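PDB 4H8Q: iron Transport-associated domain protein from Bacillus anthracis, which binds heme through a NEAT domain and, as a hemophore, probably takes it from methemoglobin. Local coordinates for residues Ile18-Thr27 with Asp119-Lys128; Glu60-Glu68 with Leu101-Met112. The protein carries 1 engineered substitution. One frame throughout, in Å; residues are numbered along the deposited sequence.

Interaction 1 of 2, residues Ile18-Thr27 with Asp119-Lys128. With HEM (protoporphyrin IX containing Fe), chain B.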
loop_
_atom_site.group_PDB
_atom_site.type_symbol
_atom_site.label_atom_id
_atom_site.label_comp_id
_atom_site.label_asym_id
_atom_site.label_seq_id
_atom_site.Cartn_x
_atom_site.Cartn_y
_atom_site.Cartn_z
ATOM N N ILE A 18 -2.080 8.503 8.385
ATOM C CA ILE A 18 -1.096 9.038 7.453
ATOM C C ILE A 18 -1.625 9.050 6.026
ATOM O O ILE A 18 -1.996 8.020 5.472
ATOM C CB ILE A 18 0.259 8.302 7.546
ATOM C CG1 ILE A 18 1.282 8.964 6.609
ATOM C CG2 ILE A 18 0.093 6.815 7.258
ATOM C CD1 ILE A 18 2.729 8.621 6.940
ATOM N N ALA A 19 -1.675 10.238 5.429
ATOM C CA ALA A 19 -2.136 10.349 4.054
ATOM C C ALA A 19 -1.053 9.887 3.093
ATOM O O ALA A 19 0.135 9.977 3.395
ATOM C CB ALA A 19 -2.534 11.793 3.736
ATOM N N PHE A 20 -1.464 9.398 1.931
ATOM C CA PHE A 20 -0.501 8.955 0.923
ATOM C C PHE A 20 -1.159 8.927 -0.448
ATOM O O PHE A 20 -2.393 9.021 -0.566
ATOM C CB PHE A 20 0.035 7.557 1.260
ATOM C CG PHE A 20 -0.991 6.475 1.086
ATOM C CD1 PHE A 20 -1.895 6.196 2.101
ATOM C CD2 PHE A 20 -1.066 5.753 -0.101
ATOM C CE1 PHE A 20 -2.859 5.214 1.935
ATOM C CE2 PHE A 20 -2.019 4.761 -0.273
ATOM C CZ PHE A 20 -2.920 4.492 0.745
ATOM N N LYS A 21 -0.325 8.797 -1.477
ATOM C CA LYS A 21 -0.776 8.627 -2.844
ATOM C C LYS A 21 0.053 7.504 -3.458
ATOM O O LYS A 21 1.213 7.306 -3.078
ATOM C CB LYS A 21 -0.550 9.922 -3.639
ATOM C CG LYS A 21 -1.442 11.079 -3.232
ATOM C CD LYS A 21 -1.023 12.364 -3.942
ATOM C CE LYS A 21 -1.911 13.543 -3.543
ATOM N NZ LYS A 21 -1.434 14.829 -4.143
ATOM N N VAL A 22 -0.540 6.766 -4.388
ATOM C CA VAL A 22 0.211 5.802 -5.179
ATOM C C VAL A 22 0.536 6.441 -6.521
ATOM O O VAL A 22 -0.357 6.939 -7.204
ATOM C CB VAL A 22 -0.580 4.503 -5.404
ATOM C CG1 VAL A 22 0.284 3.465 -6.125
ATOM C CG2 VAL A 22 -1.055 3.946 -4.055
ATOM N N LEU A 23 1.813 6.402 -6.886
ATOM C CA LEU A 23 2.307 7.058 -8.093
ATOM C C LEU A 23 2.688 6.053 -9.168
ATOM O O LEU A 23 3.189 4.969 -8.881
ATOM C CB LEU A 23 3.523 7.918 -7.741
ATOM C CG LEU A 23 3.328 8.971 -6.653
ATOM C CD1 LEU A 23 4.661 9.663 -6.342
ATOM C CD2 LEU A 23 2.248 9.986 -7.064
ATOM N N LYS A 24 2.448 6.418 -10.423
ATOM C CA LYS A 24 2.905 5.622 -11.545
ATOM C C LYS A 24 4.432 5.513 -11.527
ATOM O O LYS A 24 5.120 6.486 -11.218
ATOM C CB LYS A 24 2.402 6.266 -12.841
ATOM C CG LYS A 24 2.862 5.587 -14.101
ATOM C CD LYS A 24 2.212 6.241 -15.319
ATOM C CE LYS A 24 2.720 5.624 -16.608
ATOM N NZ LYS A 24 2.096 6.264 -17.795
ATOM N N ASP A 25 4.941 4.328 -11.844
ATOM C CA ASP A 25 6.360 3.998 -11.706
ATOM C C ASP A 25 7.270 5.066 -12.327
ATOM O O ASP A 25 7.126 5.394 -13.507
ATOM C CB ASP A 25 6.636 2.642 -12.352
ATOM C CG ASP A 25 8.062 2.147 -12.116
ATOM O OD1 ASP A 25 8.589 2.313 -10.996
ATOM O OD2 ASP A 25 8.646 1.577 -13.065
ATOM N N LYS A 26 8.182 5.600 -11.516
ATOM C CA LYS A 26 9.188 6.570 -11.971
ATOM C C LYS A 26 8.600 7.919 -12.397
ATOM O O LYS A 26 9.230 8.667 -13.154
ATOM C CB LYS A 26 10.045 5.981 -13.095
ATOM C CG LYS A 26 10.760 4.685 -12.724
ATOM C CD LYS A 26 11.676 4.233 -13.858
ATOM C CE LYS A 26 12.450 2.974 -13.498
ATOM N NZ LYS A 26 11.623 1.739 -13.613
ATOM N N THR A 27 7.404 8.234 -11.908
ATOM C CA THR A 27 6.746 9.498 -12.225
ATOM C C THR A 27 6.169 10.176 -10.999
ATOM O O THR A 27 6.137 9.593 -9.905
ATOM C CB THR A 27 5.574 9.307 -13.210
ATOM O OG1 THR A 27 4.424 8.819 -12.500
ATOM C CG2 THR A 27 5.940 8.345 -14.316
ATOM N N ASP A 119 4.982 -2.084 -11.371
ATOM C CA ASP A 119 5.682 -1.380 -10.318
ATOM C C ASP A 119 4.966 -0.061 -10.020
ATOM O O ASP A 119 4.448 0.588 -10.925
ATOM C CB ASP A 119 7.124 -1.099 -10.758
ATOM C CG ASP A 119 7.939 -2.368 -10.932
ATOM O OD1 ASP A 119 8.495 -2.581 -12.027
ATOM O OD2 ASP A 119 8.041 -3.147 -9.971
ATOM N N VAL A 120 4.906 0.328 -8.752
ATOM C CA VAL A 120 4.415 1.647 -8.381
ATOM C C VAL A 120 5.255 2.180 -7.230
ATOM O O VAL A 120 6.048 1.438 -6.630
ATOM C CB VAL A 120 2.952 1.600 -7.900
ATOM C CG1 VAL A 120 2.030 1.182 -9.020
ATOM C CG2 VAL A 120 2.821 0.632 -6.712
ATOM N N GLN A 121 5.092 3.465 -6.934
ATOM C CA GLN A 121 5.676 4.046 -5.732
ATOM C C GLN A 121 4.593 4.576 -4.811
ATOM O O GLN A 121 3.591 5.126 -5.261
ATOM C CB GLN A 121 6.651 5.177 -6.067
ATOM C CG GLN A 121 8.006 4.697 -6.554
ATOM C CD GLN A 121 7.986 4.317 -8.011
ATOM O OE1 GLN A 121 7.646 5.139 -8.861
ATOM N NE2 GLN A 121 8.347 3.075 -8.315
ATOM N N ILE A 122 4.794 4.401 -3.511
ATOM C CA ILE A 122 3.909 5.009 -2.535
ATOM C C ILE A 122 4.598 6.235 -1.958
ATOM O O ILE A 122 5.745 6.156 -1.512
ATOM C CB ILE A 122 3.574 4.023 -1.399
ATOM C CG1 ILE A 122 2.810 2.826 -1.970
ATOM C CG2 ILE A 122 2.750 4.722 -0.321
ATOM C CD1 ILE A 122 2.733 1.608 -1.031
ATOM N N GLN A 123 3.906 7.368 -1.976
ATOM C CA GLN A 123 4.426 8.578 -1.346
ATOM C C GLN A 123 3.516 8.979 -0.204
ATOM O O GLN A 123 2.356 9.315 -0.418
ATOM C CB GLN A 123 4.540 9.730 -2.347
ATOM C CG GLN A 123 5.162 10.981 -1.745
ATOM C CD GLN A 123 6.622 11.146 -2.139
ATOM O OE1 GLN A 123 6.930 11.493 -3.281
ATOM N NE2 GLN A 123 7.528 10.887 -1.198
ATOM N N PHE A 124 4.051 8.920 1.012
ATOM C CA PHE A 124 3.333 9.372 2.193
ATOM C C PHE A 124 3.500 10.875 2.332
ATOM O O PHE A 124 4.494 11.443 1.865
ATOM C CB PHE A 124 3.863 8.675 3.449
ATOM C CG PHE A 124 3.787 7.174 3.380
ATOM C CD1 PHE A 124 4.888 6.432 3.007
ATOM C CD2 PHE A 124 2.603 6.514 3.683
ATOM C CE1 PHE A 124 4.824 5.053 2.928
ATOM C CE2 PHE A 124 2.530 5.131 3.612
ATOM C CZ PHE A 124 3.643 4.405 3.238
ATOM N N ASP A 125 2.525 11.519 2.969
ATOM C CA ASP A 125 2.635 12.939 3.284
ATOM C C ASP A 125 2.242 13.174 4.735
ATOM O O ASP A 125 1.085 13.471 5.030
ATOM C CB ASP A 125 1.761 13.775 2.346
ATOM C CG ASP A 125 1.930 15.268 2.572
ATOM O OD1 ASP A 125 2.672 15.649 3.499
ATOM O OD2 ASP A 125 1.311 16.056 1.828
ATOM N N PRO A 126 3.210 13.026 5.652
ATOM C CA PRO A 126 2.960 13.108 7.095
ATOM C C PRO A 126 2.333 14.429 7.509
ATOM O O PRO A 126 1.648 14.483 8.532
ATOM C CB PRO A 126 4.361 12.988 7.694
ATOM C CG PRO A 126 5.118 12.197 6.690
ATOM C CD PRO A 126 4.611 12.679 5.361
ATOM N N THR A 127 2.550 15.473 6.715
ATOM C CA THR A 127 2.098 16.814 7.065
ATOM C C THR A 127 0.644 17.070 6.678
ATOM O O THR A 127 0.031 18.035 7.141
ATOM C CB THR A 127 2.992 17.901 6.405
ATOM O OG1 THR A 127 2.618 18.071 5.033
ATOM C CG2 THR A 127 4.454 17.512 6.477
ATOM N N LYS A 128 0.085 16.209 5.835
ATOM C CA LYS A 128 -1.237 16.462 5.283
ATOM C C LYS A 128 -2.373 16.086 6.222
ATOM O O LYS A 128 -2.282 15.103 6.958
ATOM C CB LYS A 128 -1.405 15.715 3.956
ATOM C CG LYS A 128 -2.742 15.971 3.279
ATOM C CD LYS A 128 -2.775 15.411 1.868
ATOM C CE LYS A 128 -3.945 15.984 1.083
ATOM N NZ LYS A 128 -5.253 15.739 1.760
HETATM C CHA HEM B . -2.521 0.775 -16.068
HETATM C CHB HEM B . -7.199 0.004 -17.106
HETATM C CHC HEM B . -7.884 -2.058 -12.751
HETATM C CHD HEM B . -3.376 -0.760 -11.474
HETATM C C1A HEM B . -3.723 0.733 -16.721
HETATM C C2A HEM B . -3.974 1.205 -18.071
HETATM C C3A HEM B . -5.267 0.992 -18.338
HETATM C C4A HEM B . -5.877 0.368 -17.188
HETATM C CMA HEM B . -6.010 1.330 -19.648
HETATM C CAA HEM B . -2.925 1.861 -19.005
HETATM C CBA HEM B . -2.554 3.241 -18.461
HETATM C CGA HEM B . -3.754 4.159 -18.353
HETATM O O1A HEM B . -4.562 4.220 -19.313
HETATM O O2A HEM B . -3.909 4.861 -17.318
HETATM C C1B HEM B . -7.785 -0.594 -16.013
HETATM C C2B HEM B . -9.186 -0.923 -15.902
HETATM C C3B HEM B . -9.385 -1.487 -14.713
HETATM C C4B HEM B . -8.113 -1.546 -14.015
HETATM C CMB HEM B . -10.263 -0.640 -16.976
HETATM C CAB HEM B . -10.755 -1.986 -14.202
HETATM C CBB HEM B . -10.882 -2.416 -12.951
HETATM C C1C HEM B . -6.734 -1.860 -12.011
HETATM C C2C HEM B . -6.538 -2.235 -10.623
HETATM C C3C HEM B . -5.296 -1.882 -10.266
HETATM C C4C HEM B . -4.654 -1.267 -11.418
HETATM C CMC HEM B . -7.592 -2.938 -9.731
HETATM C CAC HEM B . -4.653 -2.090 -8.879
HETATM C CBC HEM B . -3.356 -1.834 -8.718
HETATM C C1D HEM B . -2.762 -0.252 -12.594
HETATM C C2D HEM B . -1.391 0.186 -12.611
HETATM C C3D HEM B . -1.121 0.663 -14.024
HETATM C C4D HEM B . -2.357 0.464 -14.740
HETATM C CMD HEM B . -0.401 0.183 -11.438
HETATM C CAD HEM B . 0.201 1.227 -14.574
HETATM C CBD HEM B . 0.089 2.734 -14.746
HETATM C CGD HEM B . -0.240 3.419 -13.449
HETATM O O1D HEM B . 0.455 3.190 -12.415
HETATM O O2D HEM B . -1.204 4.228 -13.461
HETATM N NA HEM B . -4.900 0.229 -16.215
HETATM N NB HEM B . -7.155 -0.987 -14.842
HETATM N NC HEM B . -5.567 -1.264 -12.452
HETATM N ND HEM B . -3.306 -0.076 -13.868
HETATM FE FE HEM B . -5.161 -0.731 -14.424
HETATM O O HOH W 1 -0.853 12.658 6.850
HETATM O O HOH W 2 3.022 2.229 -12.546
HETATM O O HOH W 3 10.460 -0.425 -12.747
HETATM O O HOH W 4 7.603 7.851 -8.404
#
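Gln-121 bends back at chi2 (81°) and Asp-25 sets CG trans to its own N (chi1 -174°), which brings amide and carboxylate together where strands 18-24 and 119-125, the antiparallel pair closing the NEAT-domain beta barrel, meet the type II turn Lys-24 to Thr-27. Gln-121 NE2 gives Asp-25 OD1 a bond of 2.8 Å, lying in the amide plane and using the anti lone pair, while Gln-121 OE1 accepts Lys-26 N at 2.7 Å and a water besides. These opposite partners fix which way round the amide sits. Asp-25 OD2 makes a salt bridge with Lys-26 NZ at 3.0 Å. It is also 4.3 Å from Asp-119 OD1, a like-charge approach probably eased by a water donating to both; Asp-119 OD2 pairs with Lys-104. Two-way bonding of Lys-21 with Gln-123 and of Leu-23 with Gln-121 shows the antiparallel register, Leu-23 N to Gln-121 O being 2.7 Å and nearly straight (177°). On the buried face, Phe-20 CB meets Phe-124 CD2 at 3.7 Å; nearer the heme, Val-22 CG1 packs on Val-120 CB at 3.7 Å. A third water joins Asp-25 N, Asp-119 O and, at 2.7 Å, heme propionate O1D.

Interaction 2 of 2, residues Glu60-Glu68 with Leu101-Met112. With HEM (protoporphyrin IX containing Fe), chain B.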
loop_
_atom_site.group_PDB
_atom_site.type_symbol
_atom_site.label_atom_id
_atom_site.label_comp_id
_atom_site.label_asym_id
_atom_site.label_seq_id
_atom_site.Cartn_x
_atom_site.Cartn_y
_atom_site.Cartn_z
ATOM N N GLU A 60 -10.550 -8.823 -4.377
ATOM C CA GLU A 60 -10.557 -10.014 -5.211
ATOM C C GLU A 60 -9.710 -9.850 -6.479
ATOM O O GLU A 60 -9.156 -10.819 -6.988
ATOM C CB GLU A 60 -12.003 -10.340 -5.583
ATOM C CG GLU A 60 -12.187 -11.451 -6.581
ATOM C CD GLU A 60 -13.655 -11.632 -6.940
ATOM O OE1 GLU A 60 -13.967 -11.803 -8.140
ATOM O OE2 GLU A 60 -14.497 -11.592 -6.014
ATOM N N TRP A 61 -9.612 -8.622 -6.976
ATOM C CA TRP A 61 -8.839 -8.347 -8.194
ATOM C C TRP A 61 -7.339 -8.228 -7.941
ATOM O O TRP A 61 -6.526 -8.415 -8.846
ATOM C CB TRP A 61 -9.300 -7.029 -8.810
ATOM C CG TRP A 61 -10.635 -7.067 -9.439
ATOM C CD1 TRP A 61 -11.417 -8.167 -9.672
ATOM C CD2 TRP A 61 -11.362 -5.941 -9.926
ATOM N NE1 TRP A 61 -12.590 -7.784 -10.281
ATOM C CE2 TRP A 61 -12.582 -6.428 -10.445
ATOM C CE3 TRP A 61 -11.102 -4.570 -9.972
ATOM C CZ2 TRP A 61 -13.537 -5.581 -11.008
ATOM C CZ3 TRP A 61 -12.052 -3.733 -10.529
ATOM C CH2 TRP A 61 -13.256 -4.242 -11.044
ATOM N N ILE A 62 -6.967 -7.887 -6.718
ATOM C CA ILE A 62 -5.557 -7.646 -6.431
ATOM C C ILE A 62 -4.954 -8.928 -5.892
ATOM O O ILE A 62 -5.172 -9.290 -4.745
ATOM C CB ILE A 62 -5.379 -6.469 -5.448
ATOM C CG1 ILE A 62 -6.079 -5.220 -5.995
ATOM C CG2 ILE A 62 -3.900 -6.205 -5.209
ATOM C CD1 ILE A 62 -6.145 -4.054 -5.018
ATOM N N THR A 63 -4.221 -9.643 -6.738
ATOM C CA THR A 63 -3.765 -10.978 -6.363
ATOM C C THR A 63 -2.422 -11.010 -5.644
ATOM O O THR A 63 -2.131 -11.954 -4.905
ATOM C CB THR A 63 -3.780 -11.947 -7.555
ATOM O OG1 THR A 63 -2.965 -11.420 -8.599
ATOM C CG2 THR A 63 -5.199 -12.117 -8.074
ATOM N N LYS A 64 -1.602 -9.987 -5.856
ATOM C CA LYS A 64 -0.332 -9.867 -5.151
ATOM C C LYS A 64 -0.065 -8.415 -4.818
ATOM O O LYS A 64 -0.400 -7.514 -5.596
ATOM C CB LYS A 64 0.834 -10.379 -6.000
ATOM C CG LYS A 64 0.865 -11.877 -6.225
ATOM C CD LYS A 64 2.160 -12.276 -6.927
ATOM C CE LYS A 64 2.379 -13.783 -6.865
ATOM N NZ LYS A 64 3.579 -14.213 -7.645
ATOM N N PHE A 65 0.543 -8.182 -3.660
ATOM C CA PHE A 65 0.982 -6.843 -3.303
ATOM C C PHE A 65 2.278 -6.925 -2.511
ATOM O O PHE A 65 2.330 -7.578 -1.465
ATOM C CB PHE A 65 -0.083 -6.089 -2.495
ATOM C CG PHE A 65 0.355 -4.718 -2.084
ATOM C CD1 PHE A 65 0.498 -3.713 -3.036
ATOM C CD2 PHE A 65 0.683 -4.440 -0.772
ATOM C CE1 PHE A 65 0.923 -2.448 -2.675
ATOM C CE2 PHE A 65 1.112 -3.170 -0.396
ATOM C CZ PHE A 65 1.224 -2.173 -1.345
ATOM N N GLN A 66 3.325 -6.271 -3.010
ATOM C CA GLN A 66 4.641 -6.377 -2.381
ATOM C C GLN A 66 5.254 -5.001 -2.167
ATOM O O GLN A 66 4.988 -4.060 -2.920
ATOM C CB GLN A 66 5.572 -7.221 -3.254
ATOM C CG GLN A 66 5.025 -8.591 -3.557
ATOM C CD GLN A 66 5.941 -9.397 -4.450
ATOM O OE1 GLN A 66 6.796 -8.847 -5.146
ATOM N NE2 GLN A 66 5.756 -10.711 -4.445
ATOM N N THR A 67 6.080 -4.871 -1.136
ATOM C CA THR A 67 6.815 -3.635 -0.947
ATOM C C THR A 67 8.295 -3.945 -0.787
ATOM O O THR A 67 8.666 -5.072 -0.450
ATOM C CB THR A 67 6.307 -2.833 0.267
ATOM O OG1 THR A 67 6.506 -3.590 1.469
ATOM C CG2 THR A 67 4.831 -2.520 0.118
ATOM N N GLU A 68 9.135 -2.954 -1.053
ATOM C CA GLU A 68 10.579 -3.162 -0.988
ATOM C C GLU A 68 11.020 -3.266 0.459
ATOM O O GLU A 68 10.682 -2.414 1.282
ATOM C CB GLU A 68 11.336 -2.033 -1.693
ATOM C CG GLU A 68 12.856 -2.237 -1.704
ATOM C CD GLU A 68 13.559 -1.472 -2.816
ATOM O OE1 GLU A 68 12.996 -0.478 -3.318
ATOM O OE2 GLU A 68 14.682 -1.871 -3.192
ATOM N N LEU A 101 8.304 4.831 -1.452
ATOM C CA LEU A 101 8.462 3.413 -1.173
ATOM C C LEU A 101 8.081 2.647 -2.424
ATOM O O LEU A 101 6.988 2.837 -2.955
ATOM C CB LEU A 101 7.557 3.008 -0.009
ATOM C CG LEU A 101 7.522 1.518 0.343
ATOM C CD1 LEU A 101 8.905 0.999 0.783
ATOM C CD2 LEU A 101 6.484 1.265 1.421
ATOM N N ASN A 102 8.986 1.811 -2.921
ATOM C CA ASN A 102 8.686 0.999 -4.092
ATOM C C ASN A 102 7.770 -0.159 -3.743
ATOM O O ASN A 102 7.936 -0.805 -2.707
ATOM C CB ASN A 102 9.963 0.454 -4.722
ATOM C CG ASN A 102 10.821 1.540 -5.323
ATOM O OD1 ASN A 102 10.315 2.479 -5.945
ATOM N ND2 ASN A 102 12.134 1.421 -5.142
ATOM N N ALA A 103 6.806 -0.426 -4.617
ATOM C CA ALA A 103 5.898 -1.545 -4.417
ATOM C C ALA A 103 5.586 -2.197 -5.754
ATOM O O ALA A 103 5.886 -1.643 -6.815
ATOM C CB ALA A 103 4.615 -1.078 -3.738
ATOM N N LYS A 104 5.004 -3.384 -5.692
ATOM C CA LYS A 104 4.618 -4.125 -6.881
ATOM C C LYS A 104 3.214 -4.634 -6.651
ATOM O O LYS A 104 2.833 -4.957 -5.519
ATOM C CB LYS A 104 5.541 -5.322 -7.091
ATOM C CG LYS A 104 6.949 -4.947 -7.538
ATOM C CD LYS A 104 7.867 -6.155 -7.514
ATOM C CE LYS A 104 9.227 -5.820 -8.111
ATOM N NZ LYS A 104 9.104 -5.479 -9.565
ATOM N N VAL A 105 2.439 -4.704 -7.722
ATOM C CA VAL A 105 1.065 -5.180 -7.623
ATOM C C VAL A 105 0.764 -6.110 -8.797
ATOM O O VAL A 105 1.239 -5.886 -9.914
ATOM C CB VAL A 105 0.059 -3.996 -7.556
ATOM C CG1 VAL A 105 0.050 -3.179 -8.870
ATOM C CG2 VAL A 105 -1.334 -4.492 -7.193
ATOM N N LYS A 106 0.011 -7.177 -8.533
ATOM C CA LYS A 106 -0.499 -8.038 -9.589
ATOM C C LYS A 106 -2.017 -7.976 -9.573
ATOM O O LYS A 106 -2.637 -8.100 -8.522
ATOM C CB LYS A 106 -0.019 -9.479 -9.424
ATOM C CG LYS A 106 -0.443 -10.406 -10.553
ATOM C CD LYS A 106 0.247 -11.755 -10.412
ATOM C CE LYS A 106 -0.001 -12.656 -11.617
ATOM N NZ LYS A 106 -1.341 -13.287 -11.545
ATOM N N VAL A 107 -2.613 -7.772 -10.742
ATOM C CA VAL A 107 -4.057 -7.614 -10.855
ATOM C C VAL A 107 -4.613 -8.667 -11.808
ATOM O O VAL A 107 -4.044 -8.915 -12.877
ATOM C CB VAL A 107 -4.419 -6.221 -11.399
ATOM C CG1 VAL A 107 -5.930 -6.007 -11.378
ATOM C CG2 VAL A 107 -3.706 -5.125 -10.606
ATOM N N ASP A 108 -5.707 -9.307 -11.405
ATOM C CA ASP A 108 -6.370 -10.298 -12.252
ATOM C C ASP A 108 -7.869 -10.103 -12.239
ATOM O O ASP A 108 -8.514 -10.249 -11.196
ATOM C CB ASP A 108 -6.035 -11.724 -11.822
ATOM C CG ASP A 108 -4.590 -12.077 -12.061
ATOM O OD1 ASP A 108 -3.817 -12.084 -11.076
ATOM O OD2 ASP A 108 -4.220 -12.342 -13.231
ATOM N N ILE A 109 -8.423 -9.771 -13.405
ATOM C CA ILE A 109 -9.862 -9.659 -13.553
ATOM C C ILE A 109 -10.266 -10.604 -14.674
ATOM O O ILE A 109 -10.193 -10.251 -15.850
ATOM C CB ILE A 109 -10.301 -8.227 -13.886
ATOM C CG1 ILE A 109 -9.604 -7.219 -12.961
ATOM C CG2 ILE A 109 -11.821 -8.113 -13.793
ATOM C CD1 ILE A 109 -9.945 -5.792 -13.239
ATOM N N ASP A 110 -10.670 -11.815 -14.307
ATOM C CA ASP A 110 -10.941 -12.856 -15.298
ATOM C C ASP A 110 -11.998 -12.436 -16.313
ATOM O O ASP A 110 -11.860 -12.693 -17.507
ATOM C CB ASP A 110 -11.361 -14.166 -14.617
ATOM C CG ASP A 110 -10.210 -14.851 -13.890
ATOM O OD1 ASP A 110 -9.037 -14.517 -14.164
ATOM O OD2 ASP A 110 -10.478 -15.738 -13.049
ATOM N N SER A 111 -13.046 -11.777 -15.836
ATOM C CA SER A 111 -14.178 -11.431 -16.689
ATOM C C SER A 111 -13.898 -10.303 -17.689
ATOM O O SER A 111 -14.699 -10.063 -18.593
ATOM C CB SER A 111 -15.395 -11.076 -15.831
ATOM O OG SER A 111 -15.197 -9.850 -15.158
ATOM N N MET A 112 -12.777 -9.601 -17.527
ATOM C CA MET A 112 -12.450 -8.489 -18.413
ATOM C C MET A 112 -11.120 -8.727 -19.120
ATOM O O MET A 112 -10.557 -7.817 -19.724
ATOM C CB MET A 112 -12.402 -7.173 -17.637
ATOM C CG MET A 112 -13.706 -6.803 -16.935
ATOM S SD MET A 112 -13.488 -5.381 -15.847
ATOM C CE MET A 112 -14.877 -5.623 -14.730
HETATM C CHA HEM B . -2.521 0.775 -16.068
HETATM C CHB HEM B . -7.199 0.004 -17.106
HETATM C CHC HEM B . -7.884 -2.058 -12.751
HETATM C CHD HEM B . -3.376 -0.760 -11.474
HETATM C C1A HEM B . -3.723 0.733 -16.721
HETATM C C2A HEM B . -3.974 1.205 -18.071
HETATM C C3A HEM B . -5.267 0.992 -18.338
HETATM C C4A HEM B . -5.877 0.368 -17.188
HETATM C CMA HEM B . -6.010 1.330 -19.648
HETATM C CAA HEM B . -2.925 1.861 -19.005
HETATM C CBA HEM B . -2.554 3.241 -18.461
HETATM C CGA HEM B . -3.754 4.159 -18.353
HETATM O O1A HEM B . -4.562 4.220 -19.313
HETATM O O2A HEM B . -3.909 4.861 -17.318
HETATM C C1B HEM B . -7.785 -0.594 -16.013
HETATM C C2B HEM B . -9.186 -0.923 -15.902
HETATM C C3B HEM B . -9.385 -1.487 -14.713
HETATM C C4B HEM B . -8.113 -1.546 -14.015
HETATM C CMB HEM B . -10.263 -0.640 -16.976
HETATM C CAB HEM B . -10.755 -1.986 -14.202
HETATM C CBB HEM B . -10.882 -2.416 -12.951
HETATM C C1C HEM B . -6.734 -1.860 -12.011
HETATM C C2C HEM B . -6.538 -2.235 -10.623
HETATM C C3C HEM B . -5.296 -1.882 -10.266
HETATM C C4C HEM B . -4.654 -1.267 -11.418
HETATM C CMC HEM B . -7.592 -2.938 -9.731
HETATM C CAC HEM B . -4.653 -2.090 -8.879
HETATM C CBC HEM B . -3.356 -1.834 -8.718
HETATM C C1D HEM B . -2.762 -0.252 -12.594
HETATM C C2D HEM B . -1.391 0.186 -12.611
HETATM C C3D HEM B . -1.121 0.663 -14.024
HETATM C C4D HEM B . -2.357 0.464 -14.740
HETATM C CMD HEM B . -0.401 0.183 -11.438
HETATM C CAD HEM B . 0.201 1.227 -14.574
HETATM C CBD HEM B . 0.089 2.734 -14.746
HETATM C CGD HEM B . -0.240 3.419 -13.449
HETATM O O1D HEM B . 0.455 3.190 -12.415
HETATM O O2D HEM B . -1.204 4.228 -13.461
HETATM N NA HEM B . -4.900 0.229 -16.215
HETATM N NB HEM B . -7.155 -0.987 -14.842
HETATM N NC HEM B . -5.567 -1.264 -12.452
HETATM N ND HEM B . -3.306 -0.076 -13.868
HETATM FE FE HEM B . -5.161 -0.731 -14.424
HETATM O O HOH W 5 -8.731 -12.196 -9.292
HETATM O O HOH W 6 11.646 1.566 -1.691
#
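Strands 62-68 and 101-109 run antiparallel at 164°, with Gln-66 and Lys-104 exchanging two backbone bonds, until a classic beta bulge sets both Thr-63 and Lys-64 against Lys-106, whose O takes Thr-63 N at 2.8 Å and Lys-64 N only weakly at 3.4 Å. The side chains beside the bulge are polar. With chi1 of Thr-63 at 57°, OG1 sits between N and the carbonyl carbon and donates to Asp-108 OD1 at 2.7 Å, nearly in line with its C-O bond. Asp-108 OD1 also takes Lys-106 NZ at 2.8 Å, on its syn lone pair, in a salt bridge, and OD2 is bound by His-115 ND1, so both carboxylate oxygens have partners. At the far end of the strands, the Asn-102 and Glu-68 side chains lie alongside each other, and ND2 of Asn-102 gives Glu-68 OE1 a bond of 2.8 Å. The face carrying Ile-62, Phe-65, Val-105 and Val-107 is largely apolar, with Ile-62 CG2 packed on Val-105 CG2. At the heme end, Ile-109 sits over one face of the Trp-61 indole in a CH-pi contact, its CG1 3.7 Å from the five-membered-ring centroid and 10° off the normal. Met-112 SD adds an oblique Met-aromatic contact, 5.5 Å from the centroid of the six-membered ring. Val-105 CG1, Val-107 CG2 and Ile-109 CD1 then approach vinyl and pyrrole atoms of the porphyrin. Together with Trp-61 they form a hydrophobic wall of the heme pocket, built on a strand pair of the NEAT beta barrel.

Interactions 1 and 2 belong to one closed antiparallel sheet and are joined directly, because strands 101-109 and 114-125 are neighbours: Ile-122 N probably bonds to Leu-101 O, and the salt bridge from Lys-104 NZ to Asp-119 OD2 (2.6 Å) spans the two contacts. Each has a buried apolar face and a more exposed polar one, and Ile-122 CD1 packs near Phe-65 CZ where the two interiors meet. Their chemistry toward heme differs. Interaction 1 reaches a propionate through a water and the aliphatic carbons of Lys-24, not its amine, with Val-120 against a ring methyl, whereas interaction 2 offers aliphatic and indole surface. The backbones also differ: a type II turn follows the strand in 18-27, whereas a bulge shifts the register of 60-68 against 101-112.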